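Local coordinates for uncharacterized protein (Bacteroides eggerthii DSM 20697, PDB 4ECO), which is of unknown function but, as a leucine-rich repeat protein, probably takes part in binding other proteins, at residues D31-K36 with D67-Q72; N80-G85 with I101-E106; N442-K447 with G466-E471; S461-G466 with D494-K499. All coordinates share one frame; numbering follows the deposited sequence.

How the interactions relate
The four contacts form two groups on opposite sides of the chain's centre. Interactions 1 and 2 come first along the chain, in series, with centres 10 Å apart. They touch through Tyr32 and Gly81, Asp31 and Arg82, and Leu35 and Val83, so helix 27-41 joins the loop 67-72 to the start of strand 83-87. Interactions 3 and 4 lie far along the chain, with centres 8 Å apart, and interleave there. They share Gly466 and link successive turns that follow strands 435-439, 461-463 and 492-494. The centres of interactions 1 and 3 are 66 Å apart. The first group probably lies at the start of the solenoid, the second well along it.

Interaction 1 of 4, residues D31-K36 with D67-Q72; sequences DYLALK and DMWGAQ
Tyr32 of helix 27-41 lays its ring against the backbone of the type I turn 68-71, and Trp69 of that turn reaches back to the helix. The first kind of contact is ring against peptide. One face of the Tyr32 phenol lies over the Trp69-Gly70 link. Gly70 N sits above the middle of the ring, and Tyr32 CE1 is 3.3 Å from Gly70 CA. Gly70 has no side chain, which suits so near an approach. Tyr32 CG stands anti to its own carbonyl carbon (chi1 -61°), and this carries the ring out to the turn. A serine in place of Tyr32 would probably leave a gap over the Gly70 peptide and cost Gly81 O its weak hydrogen bond from the phenol.

The second kind is apolar packing. Tyr32 CB meets Trp69 CB at 3.7 Å. Lys36 CB touches the far end of the indole, 3.6 Å from Trp69 CZ3. The Lys36 chain then bends at chi2 (67°) and its amine leads away. Leu33 CD2 reaches the same Trp69 CZ3 at 4.2 Å.

Tyr32 O lies in the indole plane at its edge, but no hydrogen bond crosses between 31-36 and 67-72. The polar bonds lie within 67-72 or run to its neighbours. Trp69 NE1 gives its hydrogen to Lys64 O. Gln72 NE2 donates to Trp69 O at 3.0 Å, from above the carbonyl plane, and Ala71 N closes the turn onto Met68 O.

Helix 27-41 and a loop packed together ahead of strand 75-77 are consistent with the N-terminal cap of a leucine-rich repeat solenoid.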
loop_
_atom_site.group_PDB
_atom_site.type_symbol
_atom_site.label_atom_id
_atom_site.label_comp_id
_atom_site.label_asym_id
_atom_site.label_seq_id
_atom_site.Cartn_x
_atom_site.Cartn_y
_atom_site.Cartn_z
ATOM N N ASP A 31 4.560 -2.072 -41.233
ATOM C CA ASP A 31 4.364 -2.314 -39.801
ATOM C C ASP A 31 4.207 -3.771 -39.490
ATOM O O ASP A 31 4.655 -4.232 -38.444
ATOM C CB ASP A 31 3.099 -1.591 -39.283
ATOM C CG ASP A 31 3.221 -0.110 -38.960
ATOM O OD1 ASP A 31 4.287 0.492 -39.278
ATOM O OD2 ASP A 31 2.244 0.457 -38.420
ATOM N N TYR A 32 3.477 -4.476 -40.364
ATOM C CA TYR A 32 3.177 -5.895 -40.234
ATOM C C TYR A 32 4.432 -6.732 -40.518
ATOM O O TYR A 32 4.648 -7.757 -39.864
ATOM C CB TYR A 32 2.032 -6.279 -41.169
ATOM C CG TYR A 32 0.699 -5.587 -40.934
ATOM C CD1 TYR A 32 0.437 -4.899 -39.745
ATOM C CD2 TYR A 32 -0.327 -5.681 -41.866
ATOM C CE1 TYR A 32 -0.773 -4.236 -39.546
ATOM C CE2 TYR A 32 -1.561 -5.064 -41.656
ATOM C CZ TYR A 32 -1.780 -4.347 -40.495
ATOM O OH TYR A 32 -3.014 -3.781 -40.312
ATOM N N LEU A 33 5.290 -6.276 -41.443
ATOM C CA LEU A 33 6.548 -6.968 -41.704
ATOM C C LEU A 33 7.468 -6.806 -40.489
ATOM O O LEU A 33 8.236 -7.731 -40.176
ATOM C CB LEU A 33 7.212 -6.459 -42.982
ATOM C CG LEU A 33 6.365 -6.531 -44.244
ATOM C CD1 LEU A 33 7.015 -5.777 -45.375
ATOM C CD2 LEU A 33 6.072 -7.965 -44.650
ATOM N N ALA A 34 7.339 -5.650 -39.772
ATOM C CA ALA A 34 8.046 -5.364 -38.524
ATOM C C ALA A 34 7.516 -6.282 -37.415
ATOM O O ALA A 34 8.322 -6.931 -36.734
ATOM C CB ALA A 34 7.896 -3.902 -38.138
ATOM N N LEU A 35 6.168 -6.413 -37.286
ATOM C CA LEU A 35 5.548 -7.315 -36.308
ATOM C C LEU A 35 6.058 -8.738 -36.454
ATOM O O LEU A 35 6.458 -9.339 -35.456
ATOM C CB LEU A 35 4.018 -7.330 -36.428
ATOM C CG LEU A 35 3.257 -6.151 -35.843
ATOM C CD1 LEU A 35 1.772 -6.367 -35.993
ATOM C CD2 LEU A 35 3.606 -5.930 -34.384
ATOM N N LYS A 36 6.076 -9.264 -37.697
ATOM C CA LYS A 36 6.539 -10.619 -37.998
ATOM C C LYS A 36 8.058 -10.757 -37.683
ATOM O O LYS A 36 8.480 -11.764 -37.099
ATOM C CB LYS A 36 6.219 -10.966 -39.463
ATOM C CG LYS A 36 6.819 -12.258 -40.011
ATOM C CD LYS A 36 6.311 -13.554 -39.411
ATOM C CE LYS A 36 7.067 -14.681 -40.075
ATOM N NZ LYS A 36 6.736 -15.997 -39.480
ATOM N N ASP A 67 -2.254 -8.291 -45.303
ATOM C CA ASP A 67 -2.933 -7.110 -44.757
ATOM C C ASP A 67 -3.756 -7.456 -43.453
ATOM O O ASP A 67 -4.253 -6.551 -42.796
ATOM C CB ASP A 67 -3.811 -6.414 -45.836
ATOM C CG ASP A 67 -5.016 -7.170 -46.361
ATOM O OD1 ASP A 67 -5.078 -8.405 -46.169
ATOM O OD2 ASP A 67 -5.897 -6.524 -46.971
HETATM N N MSE A 68 -3.829 -8.735 -43.061
HETATM C CA MSE A 68 -4.546 -9.196 -41.865
HETATM C C MSE A 68 -3.588 -9.419 -40.688
HETATM O O MSE A 68 -4.022 -9.720 -39.567
HETATM C CB MSE A 68 -5.314 -10.500 -42.166
HETATM C CG MSE A 68 -6.496 -10.321 -43.104
HETATM SE SE MSE A 68 -7.741 -8.958 -42.402
HETATM C CE MSE A 68 -7.378 -7.348 -43.605
ATOM N N TRP A 69 -2.280 -9.249 -40.944
ATOM C CA TRP A 69 -1.225 -9.488 -39.975
ATOM C C TRP A 69 -1.291 -8.524 -38.778
ATOM O O TRP A 69 -0.651 -8.797 -37.750
ATOM C CB TRP A 69 0.134 -9.410 -40.655
ATOM C CG TRP A 69 0.500 -10.600 -41.517
ATOM C CD1 TRP A 69 -0.338 -11.559 -42.026
ATOM C CD2 TRP A 69 1.809 -10.920 -41.996
ATOM N NE1 TRP A 69 0.377 -12.468 -42.766
ATOM C CE2 TRP A 69 1.700 -12.106 -42.759
ATOM C CE3 TRP A 69 3.078 -10.334 -41.823
ATOM C CZ2 TRP A 69 2.808 -12.713 -43.356
ATOM C CZ3 TRP A 69 4.171 -10.925 -42.428
ATOM C CH2 TRP A 69 4.035 -12.106 -43.173
ATOM N N GLY A 70 -2.125 -7.483 -38.874
ATOM C CA GLY A 70 -2.318 -6.531 -37.786
ATOM C C GLY A 70 -3.202 -7.064 -36.680
ATOM O O GLY A 70 -3.103 -6.617 -35.530
ATOM N N ALA A 71 -4.074 -8.032 -37.043
ATOM C CA ALA A 71 -5.007 -8.724 -36.163
ATOM C C ALA A 71 -4.256 -9.770 -35.324
ATOM O O ALA A 71 -4.054 -10.913 -35.743
ATOM C CB ALA A 71 -6.123 -9.357 -36.971
ATOM N N GLN A 72 -3.812 -9.333 -34.140
ATOM C CA GLN A 72 -3.037 -10.150 -33.223
ATOM C C GLN A 72 -3.403 -9.898 -31.788
ATOM O O GLN A 72 -3.560 -8.736 -31.397
ATOM C CB GLN A 72 -1.503 -9.886 -33.364
ATOM C CG GLN A 72 -0.875 -10.065 -34.757
ATOM C CD GLN A 72 -1.052 -11.426 -35.343
ATOM O OE1 GLN A 72 -1.413 -12.385 -34.655
ATOM N NE2 GLN A 72 -0.824 -11.529 -36.647
#

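Interaction 2 of 4, residues N80-G85 with I101-E106; sequences NGRVTG and IGQLTE
Arg82 turns the flat side of its guanidinium, not its N-H edge, to Glu106. Arg82 NH1 and Glu106 OE2 form a long salt bridge of 3.6 Å, but the oxygen lies well out of the guanidinium plane and no N-H points at it. The two planes are 62° apart. Glu106 CG lies over the same group, offset toward its rim. A bend at chi3 (74°) of Arg82 swings the head over the loop, where its NH2 is 2.9 Å from Thr105 OG1. Gln103 O lies at the guanidinium edge, yet its angle is poor for a bond.

Water joins the backbones. It donates to Val83 O at 2.6 Å and accepts from Glu106 N at 3.3 Å. Beside it, Val83 CG2 packs on Leu104 CD2 at 4.1 Å, with Leu104 at the centre of an inverse gamma turn.

The stronger charge partners lie outside: Asp31 for Arg82, Lys207 for Glu106. A leucine at Arg82 would probably leave Asp31 without this charge mate and uncover the Glu106 chain. The chemistry implies a charge network that probably links helix 27-41, the residue just before strand 83-87 and the loop before strand 109-111, in which Arg82 and Glu106 probably attract without a directed bond.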
loop_
_atom_site.group_PDB
_atom_site.type_symbol
_atom_site.label_atom_id
_atom_site.label_comp_id
_atom_site.label_asym_id
_atom_site.label_seq_id
_atom_site.Cartn_x
_atom_site.Cartn_y
_atom_site.Cartn_z
ATOM N N ASN A 80 -6.445 3.289 -40.081
ATOM C CA ASN A 80 -5.603 3.133 -41.260
ATOM C C ASN A 80 -4.802 1.830 -41.213
ATOM O O ASN A 80 -4.021 1.567 -42.136
ATOM C CB ASN A 80 -4.678 4.332 -41.404
ATOM C CG ASN A 80 -5.436 5.610 -41.676
ATOM O OD1 ASN A 80 -5.390 6.544 -40.878
ATOM N ND2 ASN A 80 -6.182 5.667 -42.791
ATOM N N GLY A 81 -5.052 1.012 -40.182
ATOM C CA GLY A 81 -4.408 -0.281 -39.975
ATOM C C GLY A 81 -2.997 -0.210 -39.426
ATOM O O GLY A 81 -2.255 -1.197 -39.512
ATOM N N ARG A 82 -2.602 0.952 -38.859
ATOM C CA ARG A 82 -1.267 1.088 -38.293
ATOM C C ARG A 82 -1.302 0.677 -36.831
ATOM O O ARG A 82 -2.322 0.872 -36.159
ATOM C CB ARG A 82 -0.681 2.488 -38.497
ATOM C CG ARG A 82 -0.192 2.614 -39.936
ATOM C CD ARG A 82 0.884 3.644 -40.128
ATOM N NE ARG A 82 2.178 3.214 -39.603
ATOM C CZ ARG A 82 3.290 3.931 -39.698
ATOM N NH1 ARG A 82 3.276 5.114 -40.297
ATOM N NH2 ARG A 82 4.427 3.470 -39.198
ATOM N N VAL A 83 -0.192 0.049 -36.363
ATOM C CA VAL A 83 -0.017 -0.490 -35.008
ATOM C C VAL A 83 0.080 0.666 -34.024
ATOM O O VAL A 83 0.985 1.487 -34.159
ATOM C CB VAL A 83 1.211 -1.436 -34.896
ATOM C CG1 VAL A 83 1.368 -1.950 -33.467
ATOM C CG2 VAL A 83 1.112 -2.599 -35.874
ATOM N N THR A 84 -0.846 0.731 -33.044
ATOM C CA THR A 84 -0.852 1.812 -32.060
ATOM C C THR A 84 -0.528 1.270 -30.658
ATOM O O THR A 84 -0.197 2.050 -29.761
ATOM C CB THR A 84 -2.185 2.584 -32.077
ATOM O OG1 THR A 84 -3.263 1.775 -31.602
ATOM C CG2 THR A 84 -2.502 3.165 -33.440
ATOM N N GLY A 85 -0.542 -0.050 -30.503
ATOM C CA GLY A 85 -0.237 -0.696 -29.232
ATOM C C GLY A 85 0.320 -2.078 -29.422
ATOM O O GLY A 85 -0.066 -2.786 -30.348
ATOM N N ILE A 101 11.441 -2.558 -34.663
ATOM C CA ILE A 101 10.507 -1.932 -33.732
ATOM C C ILE A 101 10.286 -0.448 -34.121
ATOM O O ILE A 101 9.145 0.021 -34.039
ATOM C CB ILE A 101 10.981 -2.112 -32.250
ATOM C CG1 ILE A 101 9.917 -1.701 -31.218
ATOM C CG2 ILE A 101 12.338 -1.501 -31.938
ATOM C CD1 ILE A 101 9.090 -2.844 -30.707
ATOM N N GLY A 102 11.339 0.214 -34.626
ATOM C CA GLY A 102 11.342 1.617 -35.052
ATOM C C GLY A 102 10.406 1.975 -36.196
ATOM O O GLY A 102 10.133 3.151 -36.425
ATOM N N GLN A 103 9.885 0.967 -36.901
ATOM C CA GLN A 103 8.932 1.115 -38.000
ATOM C C GLN A 103 7.548 1.535 -37.473
ATOM O O GLN A 103 6.849 2.327 -38.123
ATOM C CB GLN A 103 8.838 -0.217 -38.798
ATOM C CG GLN A 103 7.762 -0.291 -39.886
ATOM C CD GLN A 103 7.721 0.887 -40.830
ATOM O OE1 GLN A 103 8.748 1.391 -41.315
ATOM N NE2 GLN A 103 6.515 1.345 -41.097
ATOM N N LEU A 104 7.169 0.999 -36.303
ATOM C CA LEU A 104 5.876 1.192 -35.654
ATOM C C LEU A 104 5.805 2.562 -35.024
ATOM O O LEU A 104 5.690 2.669 -33.806
ATOM C CB LEU A 104 5.667 0.094 -34.579
ATOM C CG LEU A 104 5.895 -1.360 -34.973
ATOM C CD1 LEU A 104 5.531 -2.263 -33.835
ATOM C CD2 LEU A 104 5.091 -1.731 -36.185
ATOM N N THR A 105 5.870 3.619 -35.852
ATOM C CA THR A 105 5.917 5.012 -35.390
ATOM C C THR A 105 4.566 5.533 -34.841
ATOM O O THR A 105 4.542 6.586 -34.190
ATOM C CB THR A 105 6.404 5.906 -36.519
ATOM O OG1 THR A 105 5.625 5.673 -37.703
ATOM C CG2 THR A 105 7.892 5.728 -36.781
ATOM N N GLU A 106 3.473 4.793 -35.046
ATOM C CA GLU A 106 2.162 5.227 -34.559
ATOM C C GLU A 106 1.897 4.676 -33.179
ATOM O O GLU A 106 0.833 4.950 -32.601
ATOM C CB GLU A 106 1.022 4.827 -35.525
ATOM C CG GLU A 106 1.118 5.495 -36.887
ATOM C CD GLU A 106 1.450 6.979 -36.881
ATOM O OE1 GLU A 106 0.762 7.732 -36.156
ATOM O OE2 GLU A 106 2.397 7.387 -37.597
HETATM O O HOH W 1 2.631 1.822 -36.130
#

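Interaction 3 of 4, residues N442-K447 with G466-E471; sequences NNQISK and GNMLTE
Asn443 and Ile445 each use their backbone to hold the next turn of the leucine-rich repeat solenoid. Asn443 N donates to Gly466 O at 3.1 Å, nearly along the C=O axis. Met468 N donates to Ile445 O at 2.8 Å, from 42° above the carbonyl plane. Between these two bonds comes Asn467. Its OD1 takes the hydrogen of Ile445 N at 3.0 Å, though this oxygen stands too near a neighbour in the model and its place is doubtful.

Asn467 occupies the asparagine position that the repeat consensus keeps after its strand. Its CG lies beside its own backbone N (chi1 -84°), which directs the amide inward to the preceding turn. Its ND2 donates to Leu464 O of its own turn and to Leu440 O of the preceding one. Asn443 holds the equivalent position one turn earlier, with ND2 bonded to Phe409 O and OD1 accepting from Ile414 N. The buried amides thus tie backbone atoms of successive turns together.

Around this polar row lies the packing. The touching parts of 442-447 and 466-471 run almost the same way, 8° apart. Ile445 and Leu469 lie side by side, pointing the same way, with Ile445 CG2 4.1 Å from Leu469 CD2. On the more exposed flank Met468 CG passes by the backbone of Gln444, and Ser446 CB meets Met468 CB at 3.9 Å.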
loop_
_atom_site.group_PDB
_atom_site.type_symbol
_atom_site.label_atom_id
_atom_site.label_comp_id
_atom_site.label_asym_id
_atom_site.label_seq_id
_atom_site.Cartn_x
_atom_site.Cartn_y
_atom_site.Cartn_z
ATOM N N ASN A 442 2.094 -2.169 18.536
ATOM C CA ASN A 442 3.458 -2.731 18.541
ATOM C C ASN A 442 4.540 -1.633 18.574
ATOM O O ASN A 442 5.318 -1.471 17.634
ATOM C CB ASN A 442 3.696 -3.684 17.369
ATOM C CG ASN A 442 3.196 -5.061 17.653
ATOM O OD1 ASN A 442 3.774 -5.780 18.480
ATOM N ND2 ASN A 442 2.087 -5.439 16.998
ATOM N N ASN A 443 4.590 -0.903 19.684
ATOM C CA ASN A 443 5.595 0.132 19.936
ATOM C C ASN A 443 6.091 -0.018 21.387
ATOM O O ASN A 443 5.935 -1.094 21.977
ATOM C CB ASN A 443 5.018 1.536 19.655
ATOM C CG ASN A 443 5.250 2.015 18.254
ATOM O OD1 ASN A 443 6.344 2.418 17.902
ATOM N ND2 ASN A 443 4.226 2.018 17.430
ATOM N N GLN A 444 6.672 1.038 21.970
ATOM C CA GLN A 444 7.163 0.972 23.334
ATOM C C GLN A 444 6.603 2.136 24.153
ATOM O O GLN A 444 7.290 2.667 25.040
ATOM C CB GLN A 444 8.683 0.968 23.327
ATOM C CG GLN A 444 9.264 -0.370 22.908
ATOM C CD GLN A 444 10.760 -0.325 22.894
ATOM O OE1 GLN A 444 11.400 -0.508 21.861
ATOM N NE2 GLN A 444 11.351 -0.027 24.039
ATOM N N ILE A 445 5.321 2.496 23.882
ATOM C CA ILE A 445 4.622 3.608 24.525
ATOM C C ILE A 445 4.276 3.249 25.987
ATOM O O ILE A 445 3.465 2.348 26.216
ATOM C CB ILE A 445 3.357 3.997 23.689
ATOM C CG1 ILE A 445 3.756 4.535 22.301
ATOM C CG2 ILE A 445 2.447 5.013 24.442
ATOM C CD1 ILE A 445 2.609 4.555 21.275
ATOM N N SER A 446 4.861 3.984 26.961
ATOM C CA SER A 446 4.615 3.786 28.418
ATOM C C SER A 446 3.783 4.916 29.049
ATOM O O SER A 446 3.304 4.772 30.177
ATOM C CB SER A 446 5.928 3.671 29.182
ATOM O OG SER A 446 6.851 4.660 28.766
ATOM N N LYS A 447 3.649 6.036 28.326
ATOM C CA LYS A 447 2.914 7.237 28.693
ATOM C C LYS A 447 1.904 7.501 27.624
ATOM O O LYS A 447 2.256 7.457 26.448
ATOM C CB LYS A 447 3.877 8.437 28.870
ATOM C CG LYS A 447 4.876 8.300 30.015
ATOM C CD LYS A 447 4.205 8.226 31.392
ATOM C CE LYS A 447 5.228 8.043 32.475
ATOM N NZ LYS A 447 4.596 8.025 33.812
ATOM N N GLY A 466 -0.345 -3.542 22.151
ATOM C CA GLY A 466 1.042 -3.990 22.145
ATOM C C GLY A 466 2.013 -2.898 22.496
ATOM O O GLY A 466 2.906 -2.592 21.713
ATOM N N ASN A 467 1.830 -2.298 23.676
ATOM C CA ASN A 467 2.691 -1.237 24.164
ATOM C C ASN A 467 3.053 -1.487 25.634
ATOM O O ASN A 467 2.983 -2.629 26.086
ATOM C CB ASN A 467 2.042 0.119 23.932
ATOM C CG ASN A 467 2.318 0.582 22.538
ATOM O OD1 ASN A 467 3.457 0.859 22.186
ATOM N ND2 ASN A 467 1.311 0.616 21.698
HETATM N N MSE A 468 3.452 -0.439 26.358
HETATM C CA MSE A 468 3.967 -0.525 27.728
HETATM C C MSE A 468 3.130 0.214 28.745
HETATM O O MSE A 468 3.610 0.452 29.864
HETATM C CB MSE A 468 5.394 0.067 27.773
HETATM C CG MSE A 468 6.385 -0.627 26.854
HETATM SE SE MSE A 468 6.533 -2.512 27.321
HETATM C CE MSE A 468 7.082 -3.186 25.417
ATOM N N LEU A 469 1.899 0.579 28.380
ATOM C CA LEU A 469 1.013 1.318 29.278
ATOM C C LEU A 469 0.672 0.480 30.514
ATOM O O LEU A 469 0.483 -0.735 30.406
ATOM C CB LEU A 469 -0.259 1.759 28.543
ATOM C CG LEU A 469 -0.019 2.685 27.348
ATOM C CD1 LEU A 469 -1.155 2.608 26.361
ATOM C CD2 LEU A 469 0.269 4.125 27.773
ATOM N N THR A 470 0.704 1.124 31.694
ATOM C CA THR A 470 0.395 0.512 32.995
ATOM C C THR A 470 -0.848 1.177 33.581
ATOM O O THR A 470 -1.554 0.558 34.388
ATOM C CB THR A 470 1.583 0.587 33.946
ATOM O OG1 THR A 470 2.139 1.905 33.911
ATOM C CG2 THR A 470 2.652 -0.421 33.600
ATOM N N GLU A 471 -1.124 2.431 33.159
ATOM C CA GLU A 471 -2.323 3.166 33.553
ATOM C C GLU A 471 -2.510 4.425 32.686
ATOM O O GLU A 471 -1.527 5.015 32.218
ATOM C CB GLU A 471 -2.347 3.533 35.052
ATOM C CG GLU A 471 -1.228 4.433 35.536
ATOM C CD GLU A 471 -1.272 4.680 37.026
ATOM O OE1 GLU A 471 -2.320 5.159 37.526
ATOM O OE2 GLU A 471 -0.244 4.405 37.685
#

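Interaction 4 of 4, residues S461-G466 with D494-K499; sequences SINLMG and DLRFNK
Asn463 and Asp494 pair in a parallel beta bridge, and the chains stay joined beyond it. The backbone bonds come in sequence. Asp494 N donates to Ile462 O at 3.0 Å, Leu464 N to Asp494 O at 2.7 Å, and Gly466 N to Arg496 O at 2.9 Å.

Side-chain amides add a second set. Asn498 ND2 donates to Leu464 O at 3.1 Å, lying 36° above that carbonyl plane, and also to Leu495 O within its own turn. Asn498 OD1 accepts from Leu469 N. Asn463 OD1 takes the hydrogen of Met465 N, an Asx turn that bends the chain as it leaves the strand. Asn463 and Asp494 point the same way, with amide and carboxylate planes only 11° apart.

The third set is a salt bridge inside 494-499. Arg496 NE meets Asp494 OD1 at 2.8 Å in the guanidinium plane, on the syn lone pair. A weaker bond runs from Arg496 NH2 to Asp494 OD2. Asp494 OD2 also accepts from Ser159 N.

Packing completes the contact. Leu464 CB touches Leu495 CD2 at 3.8 Å, side by side within the solenoid. With CG anti to the backbone N (chi1 170°), Met465 passes over one guanidinium face of Arg496 and reaches the edge of the Phe497 ring, its CG 3.7 Å from Phe497 CD2. Met465 is selenomethionine, and its SE makes an oblique Met-aromatic contact with that ring.

The leucine-rich repeat junction thus has two characters: leucines and the buried Asn498 amide inside, and Asn463 with the Asp494-Arg496 ion pair on the strand face, where the carboxylate probably steadies the arginine under Met465.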
loop_
_atom_site.group_PDB
_atom_site.type_symbol
_atom_site.label_atom_id
_atom_site.label_comp_id
_atom_site.label_asym_id
_atom_site.label_seq_id
_atom_site.Cartn_x
_atom_site.Cartn_y
_atom_site.Cartn_z
ATOM N N SER A 461 -10.679 6.932 16.084
ATOM C CA SER A 461 -10.155 5.638 16.529
ATOM C C SER A 461 -8.642 5.684 16.755
ATOM O O SER A 461 -7.910 6.346 16.005
ATOM C CB SER A 461 -10.482 4.541 15.528
ATOM O OG SER A 461 -9.833 4.761 14.293
ATOM N N ILE A 462 -8.185 4.965 17.794
ATOM C CA ILE A 462 -6.783 4.866 18.158
ATOM C C ILE A 462 -6.429 3.403 18.468
ATOM O O ILE A 462 -7.168 2.698 19.153
ATOM C CB ILE A 462 -6.436 5.810 19.331
ATOM C CG1 ILE A 462 -4.912 5.908 19.562
ATOM C CG2 ILE A 462 -7.217 5.487 20.628
ATOM C CD1 ILE A 462 -4.452 7.094 20.385
ATOM N N ASN A 463 -5.272 2.963 17.976
ATOM C CA ASN A 463 -4.801 1.621 18.255
ATOM C C ASN A 463 -3.541 1.730 19.041
ATOM O O ASN A 463 -2.557 2.239 18.538
ATOM C CB ASN A 463 -4.593 0.836 16.967
ATOM C CG ASN A 463 -4.606 -0.645 17.180
ATOM O OD1 ASN A 463 -4.305 -1.193 18.278
ATOM N ND2 ASN A 463 -4.940 -1.316 16.105
ATOM N N LEU A 464 -3.585 1.345 20.299
ATOM C CA LEU A 464 -2.427 1.418 21.199
ATOM C C LEU A 464 -2.059 0.017 21.683
ATOM O O LEU A 464 -1.306 -0.137 22.634
ATOM C CB LEU A 464 -2.727 2.362 22.363
ATOM C CG LEU A 464 -2.477 3.815 22.057
ATOM C CD1 LEU A 464 -3.217 4.712 23.026
ATOM C CD2 LEU A 464 -0.998 4.115 22.068
HETATM N N MSE A 465 -2.574 -1.005 20.972
HETATM C CA MSE A 465 -2.319 -2.402 21.296
HETATM C C MSE A 465 -0.811 -2.714 21.219
HETATM O O MSE A 465 -0.124 -2.276 20.285
HETATM C CB MSE A 465 -3.129 -3.346 20.356
HETATM C CG MSE A 465 -2.731 -4.852 20.455
HETATM SE SE MSE A 465 -1.169 -5.373 19.322
HETATM C CE MSE A 465 -2.125 -5.423 17.643
ATOM N N GLY A 466 -0.345 -3.542 22.151
ATOM C CA GLY A 466 1.042 -3.990 22.145
ATOM C C GLY A 466 2.013 -2.898 22.496
ATOM O O GLY A 466 2.906 -2.592 21.713
ATOM N N ASP A 494 -8.359 0.705 21.116
ATOM C CA ASP A 494 -7.714 -0.602 21.213
ATOM C C ASP A 494 -6.522 -0.487 22.124
ATOM O O ASP A 494 -5.574 0.245 21.825
ATOM C CB ASP A 494 -7.303 -1.139 19.848
ATOM C CG ASP A 494 -7.255 -2.652 19.767
ATOM O OD1 ASP A 494 -7.087 -3.297 20.819
ATOM O OD2 ASP A 494 -7.347 -3.191 18.641
ATOM N N LEU A 495 -6.609 -1.138 23.288
ATOM C CA LEU A 495 -5.561 -1.116 24.305
ATOM C C LEU A 495 -5.107 -2.529 24.677
ATOM O O LEU A 495 -4.470 -2.710 25.725
ATOM C CB LEU A 495 -6.052 -0.356 25.556
ATOM C CG LEU A 495 -6.153 1.162 25.409
ATOM C CD1 LEU A 495 -7.122 1.732 26.393
ATOM C CD2 LEU A 495 -4.772 1.823 25.478
ATOM N N ARG A 496 -5.374 -3.517 23.798
ATOM C CA ARG A 496 -4.948 -4.895 24.033
ATOM C C ARG A 496 -3.444 -4.986 24.218
ATOM O O ARG A 496 -2.691 -4.146 23.697
ATOM C CB ARG A 496 -5.344 -5.824 22.872
ATOM C CG ARG A 496 -6.828 -6.127 22.664
ATOM C CD ARG A 496 -7.003 -6.804 21.321
ATOM N NE ARG A 496 -6.487 -5.934 20.255
ATOM C CZ ARG A 496 -6.010 -6.343 19.086
ATOM N NH1 ARG A 496 -5.996 -7.632 18.781
ATOM N NH2 ARG A 496 -5.567 -5.465 18.204
ATOM N N PHE A 497 -2.999 -6.026 24.924
ATOM C CA PHE A 497 -1.586 -6.334 25.117
ATOM C C PHE A 497 -0.819 -5.169 25.658
ATOM O O PHE A 497 0.092 -4.650 25.004
ATOM C CB PHE A 497 -0.921 -6.826 23.818
ATOM C CG PHE A 497 -1.580 -8.072 23.310
ATOM C CD1 PHE A 497 -1.277 -9.308 23.862
ATOM C CD2 PHE A 497 -2.549 -8.005 22.318
ATOM C CE1 PHE A 497 -1.919 -10.460 23.423
ATOM C CE2 PHE A 497 -3.195 -9.158 21.872
ATOM C CZ PHE A 497 -2.880 -10.378 22.432
ATOM N N ASN A 498 -1.185 -4.780 26.869
ATOM C CA ASN A 498 -0.502 -3.775 27.659
ATOM C C ASN A 498 -0.407 -4.353 29.064
ATOM O O ASN A 498 -0.591 -5.569 29.239
ATOM C CB ASN A 498 -1.207 -2.409 27.586
ATOM C CG ASN A 498 -0.761 -1.567 26.430
ATOM O OD1 ASN A 498 0.222 -0.852 26.514
ATOM N ND2 ASN A 498 -1.479 -1.611 25.333
ATOM N N LYS A 499 -0.101 -3.526 30.059
ATOM C CA LYS A 499 0.006 -4.009 31.417
ATOM C C LYS A 499 -0.846 -3.102 32.296
ATOM O O LYS A 499 -0.462 -2.788 33.425
ATOM C CB LYS A 499 1.492 -4.061 31.824
ATOM C CG LYS A 499 2.263 -5.215 31.180
ATOM C CD LYS A 499 3.746 -5.052 31.333
ATOM C CE LYS A 499 4.509 -6.237 30.790
ATOM N NZ LYS A 499 5.989 -6.051 30.921
#